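Long-range contacts in trehalose-6-phosphate phosphatase (Neosartorya fumigata, PDB 5DXL), which is a phosphatase of the HAD clan, with a core of mainly parallel strands carrying the loops of the active-site motifs at their ends: residues Asp26-Leu31 / Ser66-Ala71; Thr220-Phe225 / Gln249-Trp254. All coordinates share one frame; numbering follows the deposited sequence.

How the interactions relate
Both interactions are largely buried and join segments that follow strands of the central mixed sheet. Interaction 1 joins the loops that follow the neighbouring strands 21-25 and 60-65; interaction 2 joins helix 222-229 to the loop leading from strand 238-243 to edge strand 254-256. A carboxylate is the polar partner in each. In 26-31/66-71 it meets an arginine and ordered water, with little direct packing; in 220-225/249-254 it takes a backbone N-H and a hydroxyl, and a phenylalanine ring packs alongside. Their centres lie about 17 Å apart, yet the two meet through Asp26 and Asp221, whose carboxylates approach closely and both form salt bridges to Lys190.

Interaction 1 (Asp26-Leu31 / Ser66-Ala71); sequences DYDGTL and SGRDQA
Asp28 turns its CG away from its own carbonyl carbon (chi1 -70°), presenting the carboxylate to Arg68, whose chain bends at chi2 (-83°) to lay NE and NH2 along the two oxygens. The result is a side-on, two-bond salt bridge. Arg68 NE donates to Asp28 OD2 at 2.8 Å, and Arg68 NH2 reaches Asp28 OD1 at 3.0 Å. Both oxygens use their syn lone pairs, and the carboxylate and guanidinium planes differ by only 26°. Arg68 is held further by the Pro38 carbonyl, which accepts from NH2, and by a cation-pi contact with Phe72.

In sequence, DYDGT matches the DxDGT signature of HAD motif I, just after strand 21-25, and Ser66 probably takes the motif II position after the adjacent strand 60-65. Next to the salt bridge, water bridges the two loops. Water 2 donates to Asp28 OD2 at 2.7 Å, accepts from Asp28 N, and lies 2.7 Å from Ser66 OG. That hydroxyl also closes an ST turn, accepting from Arg68 N at 2.9 Å. Water 1 runs alongside, donating to Asp26 OD1 and accepting from Gly67 N. Tyr27 CB packs against Ser66 OG at 4.1 Å, while Tyr27 OH hydrogen-bonds to the Ala41 carbonyl, and the edge of the Tyr27 ring faces Arg68 NH2.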
loop_
_atom_site.group_PDB
_atom_site.type_symbol
_atom_site.label_atom_id
_atom_site.label_comp_id
_atom_site.label_asym_id
_atom_site.label_seq_id
_atom_site.Cartn_x
_atom_site.Cartn_y
_atom_site.Cartn_z
ATOM N N ASP A 26 5.674 1.610 -1.054
ATOM C CA ASP A 26 5.169 2.430 0.038
ATOM C C ASP A 26 6.063 3.673 0.073
ATOM O O ASP A 26 7.169 3.659 -0.471
ATOM C CB ASP A 26 5.192 1.644 1.362
ATOM C CG ASP A 26 4.358 2.290 2.474
ATOM O OD1 ASP A 26 3.775 3.366 2.286
ATOM O OD2 ASP A 26 4.286 1.685 3.562
ATOM N N TYR A 27 5.583 4.757 0.680
ATOM C CA TYR A 27 6.387 5.973 0.739
ATOM C C TYR A 27 7.072 6.115 2.112
ATOM O O TYR A 27 8.275 5.883 2.237
ATOM C CB TYR A 27 5.536 7.219 0.417
ATOM C CG TYR A 27 6.347 8.473 0.561
ATOM C CD1 TYR A 27 7.408 8.722 -0.301
ATOM C CD2 TYR A 27 6.093 9.376 1.582
ATOM C CE1 TYR A 27 8.196 9.850 -0.161
ATOM C CE2 TYR A 27 6.879 10.514 1.735
ATOM C CZ TYR A 27 7.926 10.737 0.862
ATOM O OH TYR A 27 8.709 11.857 0.999
ATOM N N ASP A 28 6.314 6.491 3.134
ATOM C CA ASP A 28 6.903 6.662 4.462
ATOM C C ASP A 28 7.523 5.374 4.976
ATOM O O ASP A 28 6.943 4.304 4.835
ATOM C CB ASP A 28 5.846 7.154 5.453
ATOM C CG ASP A 28 5.428 8.576 5.178
ATOM O OD1 ASP A 28 6.234 9.490 5.463
ATOM O OD2 ASP A 28 4.319 8.786 4.654
ATOM N N GLY A 29 8.712 5.477 5.563
ATOM C CA GLY A 29 9.418 4.303 6.051
ATOM C C GLY A 29 10.093 3.441 4.994
ATOM O O GLY A 29 10.830 2.508 5.327
ATOM N N THR A 30 9.849 3.763 3.727
ATOM C CA THR A 30 10.306 2.928 2.622
ATOM C C THR A 30 11.191 3.746 1.689
ATOM O O THR A 30 12.358 3.414 1.505
ATOM C CB THR A 30 9.103 2.323 1.858
ATOM O OG1 THR A 30 8.341 1.501 2.745
ATOM C CG2 THR A 30 9.588 1.452 0.692
ATOM N N LEU A 31 10.660 4.837 1.140
ATOM C CA LEU A 31 11.448 5.741 0.309
ATOM C C LEU A 31 12.101 6.838 1.143
ATOM O O LEU A 31 13.035 7.498 0.690
ATOM C CB LEU A 31 10.576 6.373 -0.785
ATOM C CG LEU A 31 10.080 5.399 -1.854
ATOM C CD1 LEU A 31 8.965 6.015 -2.715
ATOM C CD2 LEU A 31 11.272 4.987 -2.716
ATOM N N SER A 66 0.352 4.707 -0.719
ATOM C CA SER A 66 0.646 5.433 0.515
ATOM C C SER A 66 -0.587 5.778 1.346
ATOM O O SER A 66 -1.682 5.936 0.815
ATOM C CB SER A 66 1.402 6.718 0.151
ATOM O OG SER A 66 1.567 7.575 1.264
ATOM N N GLY A 67 -0.399 5.886 2.665
ATOM C CA GLY A 67 -1.467 6.351 3.529
ATOM C C GLY A 67 -1.647 7.861 3.488
ATOM O O GLY A 67 -2.624 8.393 4.023
ATOM N N ARG A 68 -0.716 8.553 2.840
ATOM C CA ARG A 68 -0.750 10.011 2.805
ATOM C C ARG A 68 -1.963 10.551 2.068
ATOM O O ARG A 68 -2.506 9.898 1.173
ATOM C CB ARG A 68 0.510 10.560 2.128
ATOM C CG ARG A 68 1.785 10.341 2.892
ATOM C CD ARG A 68 1.989 11.396 3.956
ATOM N NE ARG A 68 3.371 11.391 4.400
ATOM C CZ ARG A 68 3.966 12.406 5.011
ATOM N NH1 ARG A 68 3.292 13.520 5.266
ATOM N NH2 ARG A 68 5.242 12.301 5.361
ATOM N N ASP A 69 -2.355 11.769 2.437
ATOM C CA ASP A 69 -3.433 12.483 1.759
ATOM C C ASP A 69 -3.182 12.625 0.263
ATOM O O ASP A 69 -2.036 12.751 -0.180
ATOM C CB ASP A 69 -3.613 13.899 2.328
ATOM C CG ASP A 69 -4.136 13.919 3.742
ATOM O OD1 ASP A 69 -4.544 12.866 4.282
ATOM O OD2 ASP A 69 -4.142 15.026 4.315
ATOM N N GLN A 70 -4.265 12.653 -0.501
ATOM C CA GLN A 70 -4.202 12.972 -1.921
ATOM C C GLN A 70 -3.454 14.283 -2.145
ATOM O O GLN A 70 -2.587 14.381 -3.015
ATOM C CB GLN A 70 -5.622 13.052 -2.491
ATOM C CG GLN A 70 -5.740 13.544 -3.915
ATOM C CD GLN A 70 -7.186 13.794 -4.295
ATOM O OE1 GLN A 70 -8.067 13.836 -3.432
ATOM N NE2 GLN A 70 -7.441 13.965 -5.584
ATOM N N ALA A 71 -3.769 15.287 -1.336
ATOM C CA ALA A 71 -3.162 16.601 -1.520
ATOM C C ALA A 71 -1.651 16.579 -1.293
ATOM O O ALA A 71 -0.907 17.333 -1.944
ATOM C CB ALA A 71 -3.827 17.621 -0.598
HETATM O O HOH W 1 1.937 4.795 4.168
HETATM O O HOH W 2 3.411 6.815 3.131
#

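Interaction 2 (Thr220-Phe225 / Gln249-Trp254); sequences TDEDMF and QTEASW
Thr250 and Glu251 offer two donors to the carboxylate of Glu222, joining the loop after strand 238-243 to helix 222-229. The residues leading into this helix, ending at Asp221, are consistent with the acidic HAD motif IV, and Glu222 comes directly after. Glu222 bends at chi2 (-70°), which brings its carboxylate round to face the loop.

Thr250 comes first. Its OG1 donates to Glu222 OE2 at 2.7 Å, the two side chains crossing at about a right angle. The same hydroxyl oxygen accepts from Ala252 N at 3.0 Å, forming an ST turn, so one atom both grips the glutamate and shapes its own loop.

Glu251 follows, and its backbone N-H points almost straight at Glu222 OE1, 2.7 Å away with an angle of 174° at the hydrogen. Each carboxylate oxygen thus receives a bond on its syn side, and the pair of bonds fixes the rotation of the group. Glu251 CB also packs against Phe225 CB at 3.8 Å. Beyond CB the side chain leads away, and its OE1 pairs with Lys229, which probably offsets the charge of this second carboxylate near Glu222.

Ala252 completes the contact on the Phe225 ring. Its backbone N lies 3.6 Å from Phe225 CD2, and its methyl makes a CH-pi contact, with CB 3.9 Å from the ring centroid and 18° off the normal. Glu222 OE1 lies in the plane of the ring at its edge, while Asp221 O sits over the centre of the opposite face, 3.6 Å above the plane of the Phe225 ring.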
loop_
_atom_site.group_PDB
_atom_site.type_symbol
_atom_site.label_atom_id
_atom_site.label_comp_id
_atom_site.label_asym_id
_atom_site.label_seq_id
_atom_site.Cartn_x
_atom_site.Cartn_y
_atom_site.Cartn_z
ATOM N N THR A 220 0.990 -3.300 6.939
ATOM C CA THR A 220 0.065 -3.197 5.816
ATOM C C THR A 220 0.744 -3.573 4.499
ATOM O O THR A 220 0.112 -4.114 3.589
ATOM C CB THR A 220 -0.542 -1.767 5.692
ATOM O OG1 THR A 220 0.293 -0.928 4.879
ATOM C CG2 THR A 220 -0.714 -1.142 7.064
ATOM N N ASP A 221 2.038 -3.287 4.396
ATOM C CA ASP A 221 2.784 -3.613 3.196
ATOM C C ASP A 221 2.943 -5.116 3.006
ATOM O O ASP A 221 3.113 -5.582 1.881
ATOM C CB ASP A 221 4.152 -2.938 3.241
ATOM C CG ASP A 221 4.050 -1.443 3.115
ATOM O OD1 ASP A 221 3.122 -0.972 2.425
ATOM O OD2 ASP A 221 4.905 -0.746 3.693
ATOM N N GLU A 222 2.885 -5.858 4.103
ATOM C CA GLU A 222 2.921 -7.318 4.055
ATOM C C GLU A 222 1.845 -7.881 3.126
ATOM O O GLU A 222 2.049 -8.904 2.475
ATOM C CB GLU A 222 2.774 -7.901 5.465
ATOM C CG GLU A 222 3.978 -7.617 6.361
ATOM C CD GLU A 222 5.208 -8.406 5.936
ATOM O OE1 GLU A 222 5.065 -9.605 5.617
ATOM O OE2 GLU A 222 6.312 -7.824 5.906
ATOM N N ASP A 223 0.709 -7.195 3.034
ATOM C CA ASP A 223 -0.383 -7.689 2.199
ATOM C C ASP A 223 -0.035 -7.591 0.708
ATOM O O ASP A 223 -0.510 -8.395 -0.096
ATOM C CB ASP A 223 -1.683 -6.938 2.517
ATOM C CG ASP A 223 -2.291 -7.356 3.862
ATOM O OD1 ASP A 223 -2.140 -8.539 4.258
ATOM O OD2 ASP A 223 -2.922 -6.499 4.521
HETATM N N MSE A 224 0.806 -6.622 0.333
HETATM C CA MSE A 224 1.309 -6.547 -1.042
HETATM C C MSE A 224 2.150 -7.781 -1.354
HETATM O O MSE A 224 2.013 -8.368 -2.430
HETATM C CB MSE A 224 2.146 -5.283 -1.273
HETATM C CG MSE A 224 1.360 -3.998 -1.103
HETATM SE SE MSE A 224 2.277 -2.453 -1.864
HETATM C CE MSE A 224 3.805 -2.368 -0.631
ATOM N N PHE A 225 3.024 -8.153 -0.420
ATOM C CA PHE A 225 3.907 -9.304 -0.628
ATOM C C PHE A 225 3.074 -10.582 -0.745
ATOM O O PHE A 225 3.338 -11.426 -1.604
ATOM C CB PHE A 225 4.924 -9.459 0.510
ATOM C CG PHE A 225 5.689 -8.202 0.843
ATOM C CD1 PHE A 225 6.070 -7.299 -0.142
ATOM C CD2 PHE A 225 6.031 -7.930 2.164
ATOM C CE1 PHE A 225 6.776 -6.137 0.184
ATOM C CE2 PHE A 225 6.731 -6.778 2.503
ATOM C CZ PHE A 225 7.110 -5.878 1.515
ATOM N N GLN A 249 10.614 -11.236 10.452
ATOM C CA GLN A 249 9.710 -12.201 9.862
ATOM C C GLN A 249 8.786 -11.457 8.901
ATOM O O GLN A 249 8.202 -10.434 9.262
ATOM C CB GLN A 249 8.921 -12.912 10.960
ATOM C CG GLN A 249 8.099 -14.079 10.489
ATOM C CD GLN A 249 7.541 -14.871 11.662
ATOM O OE1 GLN A 249 8.277 -15.234 12.583
ATOM N NE2 GLN A 249 6.237 -15.123 11.644
ATOM N N THR A 250 8.680 -11.965 7.680
ATOM C CA THR A 250 7.993 -11.232 6.620
ATOM C C THR A 250 7.491 -12.171 5.524
ATOM O O THR A 250 8.020 -13.270 5.331
ATOM C CB THR A 250 8.937 -10.169 6.006
ATOM O OG1 THR A 250 8.258 -9.431 4.978
ATOM C CG2 THR A 250 10.169 -10.829 5.408
ATOM N N GLU A 251 6.465 -11.720 4.809
ATOM C CA GLU A 251 6.007 -12.392 3.597
ATOM C C GLU A 251 6.906 -12.095 2.389
ATOM O O GLU A 251 6.827 -12.773 1.369
ATOM C CB GLU A 251 4.570 -11.977 3.269
ATOM C CG GLU A 251 3.533 -12.371 4.309
ATOM C CD GLU A 251 3.105 -13.823 4.192
ATOM O OE1 GLU A 251 3.285 -14.421 3.111
ATOM O OE2 GLU A 251 2.581 -14.365 5.186
ATOM N N ALA A 252 7.751 -11.075 2.509
ATOM C CA ALA A 252 8.724 -10.754 1.471
ATOM C C ALA A 252 9.776 -11.853 1.365
ATOM O O ALA A 252 9.906 -12.677 2.273
ATOM C CB ALA A 252 9.403 -9.412 1.769
ATOM N N SER A 253 10.515 -11.847 0.258
ATOM C CA SER A 253 11.591 -12.814 0.016
ATOM C C SER A 253 12.966 -12.209 0.289
ATOM O O SER A 253 13.964 -12.923 0.367
ATOM C CB SER A 253 11.537 -13.326 -1.428
ATOM O OG SER A 253 10.302 -13.966 -1.691
ATOM N N TRP A 254 13.008 -10.889 0.417
ATOM C CA TRP A 254 14.249 -10.143 0.546
ATOM C C TRP A 254 14.052 -8.993 1.509
ATOM O O TRP A 254 12.917 -8.632 1.800
ATOM C CB TRP A 254 14.686 -9.541 -0.792
ATOM C CG TRP A 254 14.693 -10.456 -1.977
ATOM C CD1 TRP A 254 13.690 -10.633 -2.887
ATOM C CD2 TRP A 254 15.782 -11.274 -2.411
ATOM N NE1 TRP A 254 14.087 -11.522 -3.864
ATOM C CE2 TRP A 254 15.363 -11.938 -3.584
ATOM C CE3 TRP A 254 17.064 -11.527 -1.908
ATOM C CZ2 TRP A 254 16.186 -12.828 -4.269
ATOM C CZ3 TRP A 254 17.880 -12.402 -2.593
ATOM C CH2 TRP A 254 17.438 -13.046 -3.757
#